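Local coordinates for protein putative alkaline phosphatase (Pseudomonas fluorescens, PDB 4F1V) that binds phosphate with high affinity in the periplasm and probably delivers it to the PstSACB ABC transporter for import, at residues Gln87-Gly92 with Phe293-Phe298; Val95-Asn100 with Lys225-Gly230. One frame throughout, in Å; residues are numbered along the deposited sequence.

Overall arrangement
From the N terminus the chain first lays down strands 5-7, 29-30 and 59-62 of a five-stranded sheet, then enters contact 1 through 87-92 on the edge strand 85-94. It leaves that sheet directly for 95-100, the first half of contact 2, in the other lobe. After 124 further residues, segment 225-230 returns to close this inner loop. The outer loop closes when 293-298, on strand 291-299, comes back beside 87-92. Contact 2 is therefore wholly enclosed by contact 1, with no crossing. Their centres lie 24 Å apart: contact 1 joins two strands of the first sheet, whereas contact 2 ties the sheets containing 99-100 and 228-229.

Contact 1: residues Gln87-Gly92 with Phe293-Phe298; sequences QVPSVG and FTNLIF
Around the F293 ring, P89 CB, G92 CA and V91 O approach obliquely, all on its CD2 side; V91 O lies 3.6 Å from F293 CD2. The other ring of the segment, F298, does not touch 87-92 and is held instead by W59, stacked on it, and by F315, edge-to-face.

On the sheet face carrying V91 and T294, the two side chains run side by side in the same direction. Their methyls set the tightest apolar approach, V91 CG2 to T294 CG2 at 3.5 Å, closer than usual for carbon. With T294 OG1 anti to the backbone N (chi1 -176°), CG2 is left to face V91 and the hydroxyl is bonded to D63, a phosphate-pocket residue, near the bound hydrogenphosphate. Further along, S90 CB rests against L296 CD2 at 3.9 Å in the conformer modelled here, and S90 OG is gripped by Y15 and H318. Q87 runs fully extended from the opposite face, its buried amide satisfied by L66 N and P265 O.

The backbone evidence is a two-way pair between V88 and L296: V88 N to L296 O is 2.9 Å, and L296 N to V88 O is 2.7 Å with an N-H...O angle of 173°. Beyond P89 the register slips by one residue. S90 N reaches T294 O at 2.8 Å, and V91 N shares that oxygen through a weak 3.4 Å bond, while T294 N returns to V91 O at 3.1 Å.

Two residues facing one define a classic beta bulge, here between antiparallel strands of a sheet ordered 29-30, 5-7, 59-62, 291-299, 85-94, with the strand returning from the other lobe inserted beside the edge, the topology of type II periplasmic binding proteins.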
loop_
_atom_site.group_PDB
_atom_site.type_symbol
_atom_site.label_atom_id
_atom_site.label_comp_id
_atom_site.label_asym_id
_atom_site.label_seq_id
_atom_site.Cartn_x
_atom_site.Cartn_y
_atom_site.Cartn_z
ATOM N N GLN A 87 -8.233 6.419 9.916
ATOM C CA GLN A 87 -7.591 5.660 8.818
ATOM C C GLN A 87 -7.911 6.440 7.525
ATOM O O GLN A 87 -9.085 6.630 7.201
ATOM C CB GLN A 87 -8.162 4.273 8.747
ATOM C CG GLN A 87 -7.445 3.402 7.679
ATOM C CD GLN A 87 -8.012 1.983 7.546
ATOM O OE1 GLN A 87 -7.276 0.988 7.472
ATOM N NE2 GLN A 87 -9.339 1.887 7.485
ATOM N N VAL A 88 -6.863 6.885 6.804
ATOM C CA VAL A 88 -7.107 7.711 5.608
ATOM C C VAL A 88 -6.098 7.335 4.538
ATOM O O VAL A 88 -4.945 7.042 4.823
ATOM C CB VAL A 88 -6.988 9.220 5.854
ATOM C CG1 VAL A 88 -8.215 9.770 6.558
ATOM C CG2 VAL A 88 -5.714 9.593 6.656
ATOM N N PRO A 89 -6.509 7.382 3.248
ATOM C CA PRO A 89 -5.499 7.213 2.157
ATOM C C PRO A 89 -4.446 8.280 2.248
ATOM O O PRO A 89 -4.756 9.450 2.514
ATOM C CB PRO A 89 -6.351 7.392 0.894
ATOM C CG PRO A 89 -7.666 6.850 1.347
ATOM C CD PRO A 89 -7.849 7.515 2.715
ATOM N N SER A 90 -3.213 7.867 1.923
ATOM C CA SER A 90 -2.076 8.767 1.786
ATOM C C SER A 90 -1.805 9.153 0.332
ATOM O O SER A 90 -1.812 10.316 -0.017
ATOM C CB SER A 90 -0.865 8.090 2.425
ATOM O OG SER A 90 0.266 8.948 2.289
ATOM N N VAL A 91 -1.597 8.127 -0.507
ATOM C CA VAL A 91 -1.302 8.271 -1.925
ATOM C C VAL A 91 -1.877 7.038 -2.667
ATOM O O VAL A 91 -2.110 6.021 -2.088
ATOM C CB VAL A 91 0.213 8.410 -2.240
ATOM C CG1 VAL A 91 0.841 9.542 -1.424
ATOM C CG2 VAL A 91 0.969 7.096 -1.941
ATOM N N GLY A 92 -2.039 7.228 -4.018
ATOM C CA GLY A 92 -2.288 6.056 -4.873
ATOM C C GLY A 92 -1.009 5.417 -5.361
ATOM O O GLY A 92 0.046 6.105 -5.444
ATOM N N PHE A 293 -4.439 1.926 -2.911
ATOM C CA PHE A 293 -4.014 3.001 -2.016
ATOM C C PHE A 293 -3.137 2.462 -0.909
ATOM O O PHE A 293 -3.295 1.331 -0.431
ATOM C CB PHE A 293 -5.226 3.762 -1.389
ATOM C CG PHE A 293 -6.004 4.528 -2.428
ATOM C CD1 PHE A 293 -7.030 3.928 -3.149
ATOM C CD2 PHE A 293 -5.639 5.828 -2.721
ATOM C CE1 PHE A 293 -7.700 4.640 -4.137
ATOM C CE2 PHE A 293 -6.315 6.534 -3.706
ATOM C CZ PHE A 293 -7.363 5.959 -4.399
ATOM N N THR A 294 -2.209 3.328 -0.468
ATOM C CA THR A 294 -1.521 3.118 0.826
ATOM C C THR A 294 -1.976 4.225 1.772
ATOM O O THR A 294 -2.283 5.331 1.315
ATOM C CB THR A 294 -0.006 3.054 0.637
ATOM O OG1 THR A 294 0.598 2.766 1.894
ATOM C CG2 THR A 294 0.612 4.314 0.072
ATOM N N ASN A 295 -2.042 3.912 3.068
ATOM C CA ASN A 295 -2.853 4.653 4.041
ATOM C C ASN A 295 -2.055 5.075 5.273
ATOM O O ASN A 295 -0.977 4.564 5.571
ATOM C CB ASN A 295 -4.058 3.788 4.482
ATOM C CG ASN A 295 -4.680 3.114 3.270
ATOM O OD1 ASN A 295 -5.030 3.795 2.283
ATOM N ND2 ASN A 295 -4.834 1.836 3.341
ATOM N N LEU A 296 -2.671 6.039 5.993
ATOM C CA LEU A 296 -2.196 6.482 7.333
ATOM C C LEU A 296 -3.197 6.003 8.393
ATOM O O LEU A 296 -4.414 5.981 8.158
ATOM C CB LEU A 296 -2.195 8.007 7.406
ATOM C CG LEU A 296 -1.438 8.801 6.325
ATOM C CD1 LEU A 296 -1.536 10.303 6.563
ATOM C CD2 LEU A 296 -0.019 8.359 6.204
ATOM N N ILE A 297 -2.679 5.696 9.579
ATOM C CA ILE A 297 -3.482 5.406 10.753
ATOM C C ILE A 297 -2.943 6.285 11.891
ATOM O O ILE A 297 -1.761 6.220 12.236
ATOM C CB ILE A 297 -3.394 3.932 11.146
ATOM C CG1 ILE A 297 -3.882 3.027 9.989
ATOM C CG2 ILE A 297 -4.224 3.650 12.423
ATOM C CD1 ILE A 297 -3.480 1.557 10.189
ATOM N N PHE A 298 -3.830 7.149 12.430
ATOM C CA PHE A 298 -3.528 8.101 13.500
ATOM C C PHE A 298 -4.614 7.973 14.595
ATOM O O PHE A 298 -5.632 7.319 14.408
ATOM C CB PHE A 298 -3.500 9.543 12.968
ATOM C CG PHE A 298 -2.202 9.956 12.293
ATOM C CD1 PHE A 298 -1.880 9.558 10.997
ATOM C CD2 PHE A 298 -1.273 10.708 13.002
ATOM C CE1 PHE A 298 -0.657 9.940 10.419
ATOM C CE2 PHE A 298 -0.063 11.055 12.433
ATOM C CZ PHE A 298 0.233 10.692 11.158
#

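Contact 2: residues Val95-Asn100 with Lys225-Gly230; sequences VAIPFN and KVARVG
Backbone hydrogen bonds join I97 and F99 to A227 and K225. A227 N donates to I97 O at 2.9 Å in an almost straight bond (177° at the hydrogen). F99 N donates to K225 O, also at 2.9 Å and 163°. Between them P98, which has no N-H to give, sits opposite V226, and P98 CA adds a CA-H...O contact of 3.4 Å to K225 O.

One water extends the polar link: it accepts from I97 N at 2.8 Å and donates to A227 O at 2.7 Å, so both backbone polar atoms of I97 serve A227, one directly and one through solvent.

This is a single backbone bridge and not a continuous ladder. It connects the entry to strand 99-100, at the edge of a four-stranded sheet, with the approach to strand 228-229, which pairs in parallel with 108-109, all in the lobe of the venus flytrap fold that the chain reaches after strand 85-94.

Aromatic packing centres on F99. Its CG takes the position between backbone N and carbonyl carbon (chi1 62°), which turns the ring back over the partner segment. K225 C lies 3.6 Å above one face, offset toward the rim, while A227 N meets the edge in plane, 3.5 Å from F99 CE2. The same CE2 also packs against A227 CB, and the W125 ring meets the phenyl ring with the planes at about 50°. Replacing F99 with an alanine would probably uncover the K225 carbonyl region and open a gap beside A227 CB and W125.

Aliphatic contacts are looser. I97 and V229 cross at about a right angle, I97 CG1 to V229 CG2 at 4.2 Å, and L109 touches both I97 and A227.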
loop_
_atom_site.group_PDB
_atom_site.type_symbol
_atom_site.label_atom_id
_atom_site.label_comp_id
_atom_site.label_asym_id
_atom_site.label_seq_id
_atom_site.Cartn_x
_atom_site.Cartn_y
_atom_site.Cartn_z
ATOM N N VAL A 95 1.108 -1.482 -8.605
ATOM C CA VAL A 95 1.880 -2.600 -8.143
ATOM C C VAL A 95 2.670 -3.127 -9.363
ATOM O O VAL A 95 2.045 -3.548 -10.361
ATOM C CB VAL A 95 1.009 -3.721 -7.537
ATOM C CG1 VAL A 95 1.904 -4.909 -7.126
ATOM C CG2 VAL A 95 0.187 -3.199 -6.381
ATOM N N ALA A 96 3.984 -3.025 -9.291
ATOM C CA ALA A 96 4.885 -3.396 -10.398
ATOM C C ALA A 96 5.265 -4.912 -10.322
ATOM O O ALA A 96 5.191 -5.502 -9.248
ATOM C CB ALA A 96 6.143 -2.518 -10.310
ATOM N N ILE A 97 5.718 -5.407 -11.466
ATOM C CA ILE A 97 6.121 -6.799 -11.621
ATOM C C ILE A 97 7.581 -6.826 -12.135
ATOM O O ILE A 97 7.845 -7.089 -13.316
ATOM C CB ILE A 97 5.169 -7.564 -12.580
ATOM C CG1 ILE A 97 3.692 -7.427 -12.158
ATOM C CG2 ILE A 97 5.557 -9.059 -12.628
ATOM C CD1 ILE A 97 3.310 -7.936 -10.808
ATOM N N PRO A 98 8.550 -6.522 -11.239
ATOM C CA PRO A 98 9.955 -6.593 -11.634
ATOM C C PRO A 98 10.395 -8.076 -11.715
ATOM O O PRO A 98 9.891 -8.930 -11.015
ATOM C CB PRO A 98 10.682 -5.822 -10.536
ATOM C CG PRO A 98 9.817 -6.116 -9.305
ATOM C CD PRO A 98 8.402 -6.112 -9.835
ATOM N N PHE A 99 11.422 -8.288 -12.565
ATOM C CA PHE A 99 11.955 -9.614 -12.745
ATOM C C PHE A 99 13.445 -9.545 -13.097
ATOM O O PHE A 99 13.913 -8.505 -13.576
ATOM C CB PHE A 99 11.175 -10.413 -13.812
ATOM C CG PHE A 99 11.234 -9.794 -15.195
ATOM C CD1 PHE A 99 12.245 -10.114 -16.091
ATOM C CD2 PHE A 99 10.294 -8.825 -15.616
ATOM C CE1 PHE A 99 12.342 -9.519 -17.329
ATOM C CE2 PHE A 99 10.397 -8.223 -16.835
ATOM C CZ PHE A 99 11.418 -8.557 -17.716
ATOM N N ASN A 100 14.141 -10.649 -12.881
ATOM C CA ASN A 100 15.545 -10.796 -13.184
ATOM C C ASN A 100 15.738 -11.904 -14.217
ATOM O O ASN A 100 15.867 -13.079 -13.872
ATOM C CB ASN A 100 16.313 -11.129 -11.872
ATOM C CG ASN A 100 17.757 -11.390 -12.130
ATOM O OD1 ASN A 100 18.330 -10.863 -13.083
ATOM N ND2 ASN A 100 18.367 -12.241 -11.322
ATOM N N LYS A 225 13.235 -5.465 -17.602
ATOM C CA LYS A 225 13.370 -5.521 -16.136
ATOM C C LYS A 225 12.073 -5.421 -15.357
ATOM O O LYS A 225 12.023 -5.945 -14.206
ATOM C CB LYS A 225 14.306 -4.348 -15.673
ATOM C CG LYS A 225 15.693 -4.462 -16.280
ATOM C CD LYS A 225 16.605 -3.341 -15.855
ATOM C CE LYS A 225 18.051 -3.551 -16.231
ATOM N NZ LYS A 225 18.652 -4.723 -15.461
ATOM N N VAL A 226 11.059 -4.751 -15.889
ATOM C CA VAL A 226 9.771 -4.523 -15.200
ATOM C C VAL A 226 8.710 -4.869 -16.240
ATOM O O VAL A 226 8.640 -4.207 -17.301
ATOM C CB VAL A 226 9.654 -3.112 -14.647
ATOM C CG1 VAL A 226 8.261 -2.886 -14.027
ATOM C CG2 VAL A 226 10.730 -2.801 -13.633
ATOM N N ALA A 227 7.913 -5.883 -15.987
ATOM C CA ALA A 227 7.022 -6.366 -17.030
ATOM C C ALA A 227 5.909 -5.348 -17.332
ATOM O O ALA A 227 5.331 -4.744 -16.422
ATOM C CB ALA A 227 6.388 -7.677 -16.624
ATOM N N ARG A 228 5.601 -5.207 -18.621
ATOM C CA ARG A 228 4.310 -4.643 -18.973
ATOM C C ARG A 228 3.210 -5.621 -18.538
ATOM O O ARG A 228 3.449 -6.818 -18.454
ATOM C CB ARG A 228 4.248 -4.351 -20.478
ATOM C CG ARG A 228 5.273 -3.304 -20.949
ATOM C CD ARG A 228 5.471 -3.344 -22.473
ATOM N NE ARG A 228 6.486 -2.383 -22.857
ATOM C CZ ARG A 228 7.022 -2.369 -24.091
ATOM N NH1 ARG A 228 6.548 -3.224 -25.016
ATOM N NH2 ARG A 228 7.966 -1.463 -24.352
ATOM N N VAL A 229 1.987 -5.079 -18.298
ATOM C CA VAL A 229 0.833 -5.907 -18.028
ATOM C C VAL A 229 -0.329 -5.402 -18.863
ATOM O O VAL A 229 -0.571 -4.202 -18.947
ATOM C CB VAL A 229 0.454 -5.943 -16.502
ATOM C CG1 VAL A 229 -0.755 -6.810 -16.272
ATOM C CG2 VAL A 229 1.634 -6.407 -15.665
ATOM N N GLY A 230 -1.043 -6.379 -19.476
ATOM C CA GLY A 230 -2.243 -6.063 -20.244
ATOM C C GLY A 230 -2.234 -6.535 -21.698
ATOM O O GLY A 230 -3.160 -6.256 -22.433
HETATM O O HOH W 1 4.815 -4.164 -13.810
#